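Local coordinates for Co-chaperone protein HscB, mitochondrial precursor (Homo sapiens, PDB 3BVO) that acts as a mitochondrial co-chaperone in iron-sulfur cluster assembly, working with ISCU and HSPA9, and is required for incorporation of clusters into the succinate dehydrogenase subunit SDHB, at residues 119-133 / 181-195. Residues are numbered along the deposited sequence; the frame is centred on the assembly and turned at random.
Sequences IEIPERTDYEMDRQF and EEAKEILTKMRYFSN
The linker that leads from helix 106-116 into the C-terminal helical domain of HscB wraps across helix 180-203, where Tyr192 is held between the linker and the start of helix 131-146. Over one face of the Tyr192 ring runs the extended Arg124 chain of the linker: CG lies 4.3 Å from the ring centroid, 23° off the normal, a CH-pi contact, and the guanidinium continues over the same face. Phe133, in the first turn of helix 131-146, turns its edge to the opposite face in an offset edge-to-face pair, planes at 66°. At the ring's rim, Tyr192 OH donates to the anti lone pair of Asp126 OD2 at 3.0 Å. One face of Phe133 is covered by Lys189, whose CG sits 3.8 Å from the Phe133 centroid; with CG anti to its carbonyl carbon (chi1 -76°), the extended lysine chain lies along the ring. Arg191 lays a guanidinium face under Arg124 N and meets Ile121 CG2 at its edge. Near the other end of the contact, Lys184 NZ donates to Glu120 O at 2.8 Å, in the carbonyl plane, and the Lys184 CD and CE methylenes pass Ile119 CG2 and Pro122 CD. Beside these two hydrogen bonds, the segment's hold rests largely on apolar and CH-pi contacts.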
loop_
_atom_site.group_PDB
_atom_site.type_symbol
_atom_site.label_atom_id
_atom_site.label_comp_id
_atom_site.label_asym_id
_atom_site.label_seq_id
_atom_site.Cartn_x
_atom_site.Cartn_y
_atom_site.Cartn_z
ATOM N N ILE A 119 -2.039 -14.758 -3.119
ATOM C CA ILE A 119 -3.275 -14.619 -3.866
ATOM C C ILE A 119 -3.125 -13.448 -4.828
ATOM O O ILE A 119 -2.924 -12.296 -4.393
ATOM C CB ILE A 119 -4.453 -14.371 -2.907
ATOM C CG1 ILE A 119 -4.908 -15.695 -2.289
ATOM C CG2 ILE A 119 -5.600 -13.618 -3.609
ATOM C CD1 ILE A 119 -5.993 -15.573 -1.220
ATOM N N GLU A 120 -3.198 -13.737 -6.124
ATOM C CA GLU A 120 -3.106 -12.698 -7.139
ATOM C C GLU A 120 -4.502 -12.209 -7.506
ATOM O O GLU A 120 -5.467 -12.971 -7.465
ATOM C CB GLU A 120 -2.352 -13.206 -8.372
ATOM C CG GLU A 120 -1.670 -12.109 -9.193
ATOM C CD GLU A 120 -0.636 -11.321 -8.402
ATOM O OE1 GLU A 120 0.179 -11.939 -7.687
ATOM O OE2 GLU A 120 -0.633 -10.078 -8.499
ATOM N N ILE A 121 -4.601 -10.933 -7.862
ATOM C CA ILE A 121 -5.887 -10.309 -8.151
ATOM C C ILE A 121 -6.049 -10.018 -9.643
ATOM O O ILE A 121 -5.149 -9.451 -10.266
ATOM C CB ILE A 121 -6.077 -8.988 -7.372
ATOM C CG1 ILE A 121 -4.925 -8.752 -6.381
ATOM C CG2 ILE A 121 -7.455 -8.954 -6.709
ATOM C CD1 ILE A 121 -3.707 -8.053 -6.992
ATOM N N PRO A 122 -7.197 -10.413 -10.220
ATOM C CA PRO A 122 -7.507 -10.075 -11.604
ATOM C C PRO A 122 -7.861 -8.595 -11.698
ATOM O O PRO A 122 -8.397 -8.031 -10.741
ATOM C CB PRO A 122 -8.736 -10.940 -11.915
ATOM C CG PRO A 122 -8.870 -11.897 -10.770
ATOM C CD PRO A 122 -8.275 -11.201 -9.604
ATOM N N GLU A 123 -7.564 -7.975 -12.837
ATOM C CA GLU A 123 -7.667 -6.524 -12.958
ATOM C C GLU A 123 -9.116 -6.034 -13.055
ATOM O O GLU A 123 -9.639 -5.789 -14.148
ATOM C CB GLU A 123 -6.816 -6.014 -14.123
ATOM C CG GLU A 123 -6.324 -4.584 -13.934
ATOM C CD GLU A 123 -5.224 -4.210 -14.920
ATOM O OE1 GLU A 123 -4.223 -4.994 -15.061
ATOM O OE2 GLU A 123 -5.363 -3.117 -15.547
ATOM N N ARG A 124 -9.745 -5.911 -11.884
ATOM C CA ARG A 124 -11.108 -5.393 -11.730
ATOM C C ARG A 124 -12.104 -6.135 -12.631
ATOM O O ARG A 124 -12.980 -5.517 -13.246
ATOM C CB ARG A 124 -11.121 -3.877 -11.989
ATOM C CG ARG A 124 -12.245 -3.091 -11.322
ATOM C CD ARG A 124 -12.054 -1.596 -11.558
ATOM N NE ARG A 124 -13.318 -0.855 -11.562
ATOM C CZ ARG A 124 -13.973 -0.468 -12.659
ATOM N NH1 ARG A 124 -15.110 0.204 -12.545
ATOM N NH2 ARG A 124 -13.500 -0.744 -13.870
ATOM N N THR A 125 -11.963 -7.461 -12.702
ATOM C CA THR A 125 -12.778 -8.280 -13.602
ATOM C C THR A 125 -14.257 -8.086 -13.318
ATOM O O THR A 125 -14.780 -8.515 -12.286
ATOM C CB THR A 125 -12.425 -9.782 -13.546
ATOM O OG1 THR A 125 -11.007 -9.948 -13.646
ATOM C CG2 THR A 125 -13.099 -10.530 -14.697
ATOM N N ASP A 126 -14.907 -7.424 -14.267
ATOM C CA ASP A 126 -16.285 -6.982 -14.147
ATOM C C ASP A 126 -17.282 -8.138 -14.094
ATOM O O ASP A 126 -18.385 -7.987 -13.578
ATOM C CB ASP A 126 -16.608 -6.054 -15.319
ATOM C CG ASP A 126 -17.782 -5.145 -15.043
ATOM O OD1 ASP A 126 -18.567 -4.910 -15.985
ATOM O OD2 ASP A 126 -17.922 -4.662 -13.897
ATOM N N TYR A 127 -16.885 -9.292 -14.617
ATOM C CA TYR A 127 -17.785 -10.438 -14.716
ATOM C C TYR A 127 -17.830 -11.327 -13.482
ATOM O O TYR A 127 -18.902 -11.804 -13.102
ATOM C CB TYR A 127 -17.450 -11.274 -15.951
ATOM C CG TYR A 127 -18.393 -11.022 -17.097
ATOM C CD1 TYR A 127 -18.137 -10.017 -18.027
ATOM C CD2 TYR A 127 -19.552 -11.780 -17.243
ATOM C CE1 TYR A 127 -19.006 -9.779 -19.079
ATOM C CE2 TYR A 127 -20.428 -11.553 -18.290
ATOM C CZ TYR A 127 -20.151 -10.550 -19.204
ATOM O OH TYR A 127 -21.022 -10.323 -20.249
ATOM N N GLU A 128 -16.672 -11.542 -12.861
ATOM C CA GLU A 128 -16.558 -12.450 -11.718
ATOM C C GLU A 128 -17.303 -11.947 -10.478
ATOM O O GLU A 128 -17.197 -12.540 -9.402
ATOM C CB GLU A 128 -15.083 -12.721 -11.383
ATOM C CG GLU A 128 -14.231 -13.231 -12.552
ATOM C CD GLU A 128 -14.775 -14.499 -13.201
ATOM O OE1 GLU A 128 -15.155 -15.440 -12.470
ATOM O OE2 GLU A 128 -14.811 -14.555 -14.449
HETATM N N MSE A 129 -18.070 -10.870 -10.644
HETATM C CA MSE A 129 -18.785 -10.233 -9.542
HETATM C C MSE A 129 -20.212 -10.754 -9.381
HETATM O O MSE A 129 -20.794 -11.290 -10.323
HETATM C CB MSE A 129 -18.798 -8.719 -9.740
HETATM C CG MSE A 129 -18.999 -7.922 -8.465
HETATM SE SE MSE A 129 -17.539 -8.128 -7.189
HETATM C CE MSE A 129 -18.232 -9.585 -6.092
ATOM N N ASP A 130 -20.769 -10.589 -8.183
ATOM C CA ASP A 130 -22.127 -11.041 -7.895
ATOM C C ASP A 130 -23.173 -9.984 -8.236
ATOM O O ASP A 130 -22.865 -8.796 -8.357
ATOM C CB ASP A 130 -22.265 -11.462 -6.432
ATOM C CG ASP A 130 -22.525 -10.291 -5.517
ATOM O OD1 ASP A 130 -21.557 -9.596 -5.155
ATOM O OD2 ASP A 130 -23.699 -10.064 -5.160
ATOM N N ARG A 131 -24.417 -10.440 -8.352
ATOM C CA ARG A 131 -25.524 -9.624 -8.842
ATOM C C ARG A 131 -25.856 -8.400 -7.987
ATOM O O ARG A 131 -25.843 -7.278 -8.492
ATOM C CB ARG A 131 -26.772 -10.491 -9.072
ATOM C CG ARG A 131 -26.616 -11.489 -10.217
ATOM C CD ARG A 131 -27.919 -12.206 -10.586
ATOM N NE ARG A 131 -28.165 -13.391 -9.767
ATOM C CZ ARG A 131 -28.693 -14.537 -10.200
ATOM N NH1 ARG A 131 -29.041 -14.705 -11.475
ATOM N NH2 ARG A 131 -28.865 -15.538 -9.343
ATOM N N GLN A 132 -26.146 -8.609 -6.702
ATOM C CA GLN A 132 -26.623 -7.526 -5.836
ATOM C C GLN A 132 -25.704 -6.316 -5.914
ATOM O O GLN A 132 -26.158 -5.172 -6.033
ATOM C CB GLN A 132 -26.747 -7.991 -4.382
ATOM C CG GLN A 132 -27.958 -8.856 -4.092
ATOM C CD GLN A 132 -27.806 -10.286 -4.600
ATOM O OE1 GLN A 132 -26.711 -10.717 -4.979
ATOM N NE2 GLN A 132 -28.914 -11.030 -4.611
ATOM N N PHE A 133 -24.406 -6.591 -5.858
ATOM C CA PHE A 133 -23.392 -5.551 -5.890
ATOM C C PHE A 133 -23.432 -4.822 -7.219
ATOM O O PHE A 133 -23.441 -3.591 -7.240
ATOM C CB PHE A 133 -21.997 -6.133 -5.616
ATOM C CG PHE A 133 -20.897 -5.139 -5.758
ATOM C CD1 PHE A 133 -20.585 -4.274 -4.709
ATOM C CD2 PHE A 133 -20.177 -5.046 -6.949
ATOM C CE1 PHE A 133 -19.557 -3.328 -4.837
ATOM C CE2 PHE A 133 -19.146 -4.107 -7.100
ATOM C CZ PHE A 133 -18.834 -3.244 -6.037
ATOM N N GLU A 181 -10.271 -15.473 0.928
ATOM C CA GLU A 181 -11.205 -15.509 -0.192
ATOM C C GLU A 181 -12.285 -14.448 -0.006
ATOM O O GLU A 181 -12.683 -13.772 -0.969
ATOM C CB GLU A 181 -11.784 -16.904 -0.404
ATOM C CG GLU A 181 -10.809 -17.836 -1.112
ATOM C CD GLU A 181 -10.283 -17.269 -2.442
ATOM O OE1 GLU A 181 -11.102 -16.877 -3.308
ATOM O OE2 GLU A 181 -9.045 -17.221 -2.627
ATOM N N GLU A 182 -12.714 -14.264 1.240
ATOM C CA GLU A 182 -13.595 -13.154 1.559
ATOM C C GLU A 182 -12.897 -11.807 1.394
ATOM O O GLU A 182 -13.464 -10.900 0.793
ATOM C CB GLU A 182 -14.171 -13.280 2.971
ATOM C CG GLU A 182 -15.039 -12.111 3.408
ATOM C CD GLU A 182 -16.479 -12.228 2.951
ATOM O OE1 GLU A 182 -16.737 -12.811 1.872
ATOM O OE2 GLU A 182 -17.368 -11.733 3.680
ATOM N N ALA A 183 -11.686 -11.664 1.929
ATOM C CA ALA A 183 -10.991 -10.380 1.861
ATOM C C ALA A 183 -10.790 -9.956 0.413
ATOM O O ALA A 183 -10.890 -8.772 0.102
ATOM C CB ALA A 183 -9.666 -10.430 2.592
ATOM N N LYS A 184 -10.534 -10.927 -0.463
ATOM C CA LYS A 184 -10.327 -10.657 -1.867
ATOM C C LYS A 184 -11.617 -10.164 -2.447
ATOM O O LYS A 184 -11.630 -9.219 -3.234
ATOM C CB LYS A 184 -9.881 -11.907 -2.629
ATOM C CG LYS A 184 -9.581 -11.662 -4.117
ATOM C CD LYS A 184 -9.179 -12.942 -4.864
ATOM C CE LYS A 184 -8.567 -12.569 -6.226
ATOM N NZ LYS A 184 -8.098 -13.717 -7.046
ATOM N N GLU A 185 -12.712 -10.803 -2.057
ATOM C CA GLU A 185 -14.020 -10.321 -2.476
ATOM C C GLU A 185 -14.175 -8.840 -2.138
ATOM O O GLU A 185 -14.211 -8.005 -3.039
ATOM C CB GLU A 185 -15.145 -11.155 -1.868
ATOM C CG GLU A 185 -16.529 -10.618 -2.181
ATOM C CD GLU A 185 -17.555 -11.701 -2.479
ATOM O OE1 GLU A 185 -17.352 -12.880 -2.100
ATOM O OE2 GLU A 185 -18.581 -11.364 -3.105
ATOM N N ILE A 186 -14.212 -8.519 -0.850
ATOM C CA ILE A 186 -14.448 -7.152 -0.406
ATOM C C ILE A 186 -13.451 -6.160 -0.985
ATOM O O ILE A 186 -13.845 -5.067 -1.376
ATOM C CB ILE A 186 -14.446 -7.040 1.108
ATOM C CG1 ILE A 186 -15.273 -8.178 1.718
ATOM C CG2 ILE A 186 -14.990 -5.699 1.519
ATOM C CD1 ILE A 186 -15.193 -8.262 3.209
ATOM N N LEU A 187 -12.173 -6.533 -1.073
ATOM C CA LEU A 187 -11.182 -5.611 -1.624
ATOM C C LEU A 187 -11.451 -5.312 -3.088
ATOM O O LEU A 187 -11.267 -4.182 -3.525
ATOM C CB LEU A 187 -9.745 -6.085 -1.391
ATOM C CG LEU A 187 -9.236 -5.892 0.051
ATOM C CD1 LEU A 187 -8.074 -6.807 0.338
ATOM C CD2 LEU A 187 -8.850 -4.448 0.384
ATOM N N THR A 188 -11.918 -6.301 -3.840
ATOM C CA THR A 188 -12.314 -6.047 -5.227
ATOM C C THR A 188 -13.471 -5.051 -5.279
ATOM O O THR A 188 -13.617 -4.314 -6.248
ATOM C CB THR A 188 -12.691 -7.350 -6.009
ATOM O OG1 THR A 188 -11.629 -8.297 -5.910
ATOM C CG2 THR A 188 -12.897 -7.060 -7.483
ATOM N N LYS A 189 -14.287 -5.031 -4.230
ATOM C CA LYS A 189 -15.390 -4.086 -4.160
ATOM C C LYS A 189 -14.840 -2.717 -3.875
ATOM O O LYS A 189 -15.191 -1.754 -4.526
ATOM C CB LYS A 189 -16.410 -4.478 -3.091
ATOM C CG LYS A 189 -17.324 -5.628 -3.477
ATOM C CD LYS A 189 -18.420 -5.803 -2.456
ATOM C CE LYS A 189 -19.193 -7.091 -2.672
ATOM N NZ LYS A 189 -20.351 -7.160 -1.736
HETATM N N MSE A 190 -13.950 -2.637 -2.907
HETATM C CA MSE A 190 -13.401 -1.352 -2.517
HETATM C C MSE A 190 -12.708 -0.670 -3.684
HETATM O O MSE A 190 -12.639 0.565 -3.738
HETATM C CB MSE A 190 -12.448 -1.509 -1.353
HETATM C CG MSE A 190 -13.141 -1.783 -0.045
HETATM SE SE MSE A 190 -11.825 -2.243 1.339
HETATM C CE MSE A 190 -10.514 -0.799 1.049
ATOM N N ARG A 191 -12.218 -1.463 -4.630
ATOM C CA ARG A 191 -11.606 -0.881 -5.805
ATOM C C ARG A 191 -12.632 -0.039 -6.590
ATOM O O ARG A 191 -12.332 1.097 -6.990
ATOM C CB ARG A 191 -10.935 -1.942 -6.679
ATOM C CG ARG A 191 -9.653 -1.422 -7.318
ATOM C CD ARG A 191 -9.127 -2.309 -8.423
ATOM N NE ARG A 191 -9.227 -3.715 -8.066
ATOM C CZ ARG A 191 -8.351 -4.656 -8.401
ATOM N NH1 ARG A 191 -8.559 -5.909 -8.013
ATOM N NH2 ARG A 191 -7.269 -4.354 -9.106
ATOM N N TYR A 192 -13.840 -0.583 -6.775
ATOM C CA TYR A 192 -14.929 0.150 -7.417
ATOM C C TYR A 192 -15.189 1.489 -6.766
ATOM O O TYR A 192 -15.137 2.534 -7.421
ATOM C CB TYR A 192 -16.211 -0.672 -7.461
ATOM C CG TYR A 192 -16.177 -1.712 -8.552
ATOM C CD1 TYR A 192 -16.514 -1.383 -9.878
ATOM C CD2 TYR A 192 -15.787 -3.026 -8.276
ATOM C CE1 TYR A 192 -16.470 -2.353 -10.893
ATOM C CE2 TYR A 192 -15.742 -3.997 -9.283
ATOM C CZ TYR A 192 -16.080 -3.654 -10.582
ATOM O OH TYR A 192 -16.032 -4.614 -11.566
ATOM N N PHE A 193 -15.444 1.469 -5.470
ATOM C CA PHE A 193 -15.792 2.696 -4.792
ATOM C C PHE A 193 -14.687 3.738 -4.807
ATOM O O PHE A 193 -14.992 4.920 -4.834
ATOM C CB PHE A 193 -16.336 2.422 -3.394
ATOM C CG PHE A 193 -17.744 1.901 -3.403
ATOM C CD1 PHE A 193 -18.046 0.671 -3.997
ATOM C CD2 PHE A 193 -18.772 2.638 -2.849
ATOM C CE1 PHE A 193 -19.353 0.187 -4.036
ATOM C CE2 PHE A 193 -20.082 2.159 -2.880
ATOM C CZ PHE A 193 -20.370 0.927 -3.475
ATOM N N SER A 194 -13.421 3.315 -4.838
ATOM C CA SER A 194 -12.299 4.259 -4.977
ATOM C C SER A 194 -12.381 5.038 -6.268
ATOM O O SER A 194 -12.274 6.261 -6.263
ATOM C CB SER A 194 -10.968 3.540 -4.929
ATOM O OG SER A 194 -10.756 3.047 -3.630
ATOM N N ASN A 195 -12.566 4.331 -7.378
ATOM C CA ASN A 195 -12.844 4.987 -8.643
ATOM C C ASN A 195 -13.989 6.000 -8.516
ATOM O O ASN A 195 -13.826 7.174 -8.825
ATOM C CB ASN A 195 -13.149 3.952 -9.721
ATOM C CG ASN A 195 -11.950 3.105 -10.061
ATOM O OD1 ASN A 195 -12.088 1.957 -10.486
ATOM N ND2 ASN A 195 -10.755 3.666 -9.880
#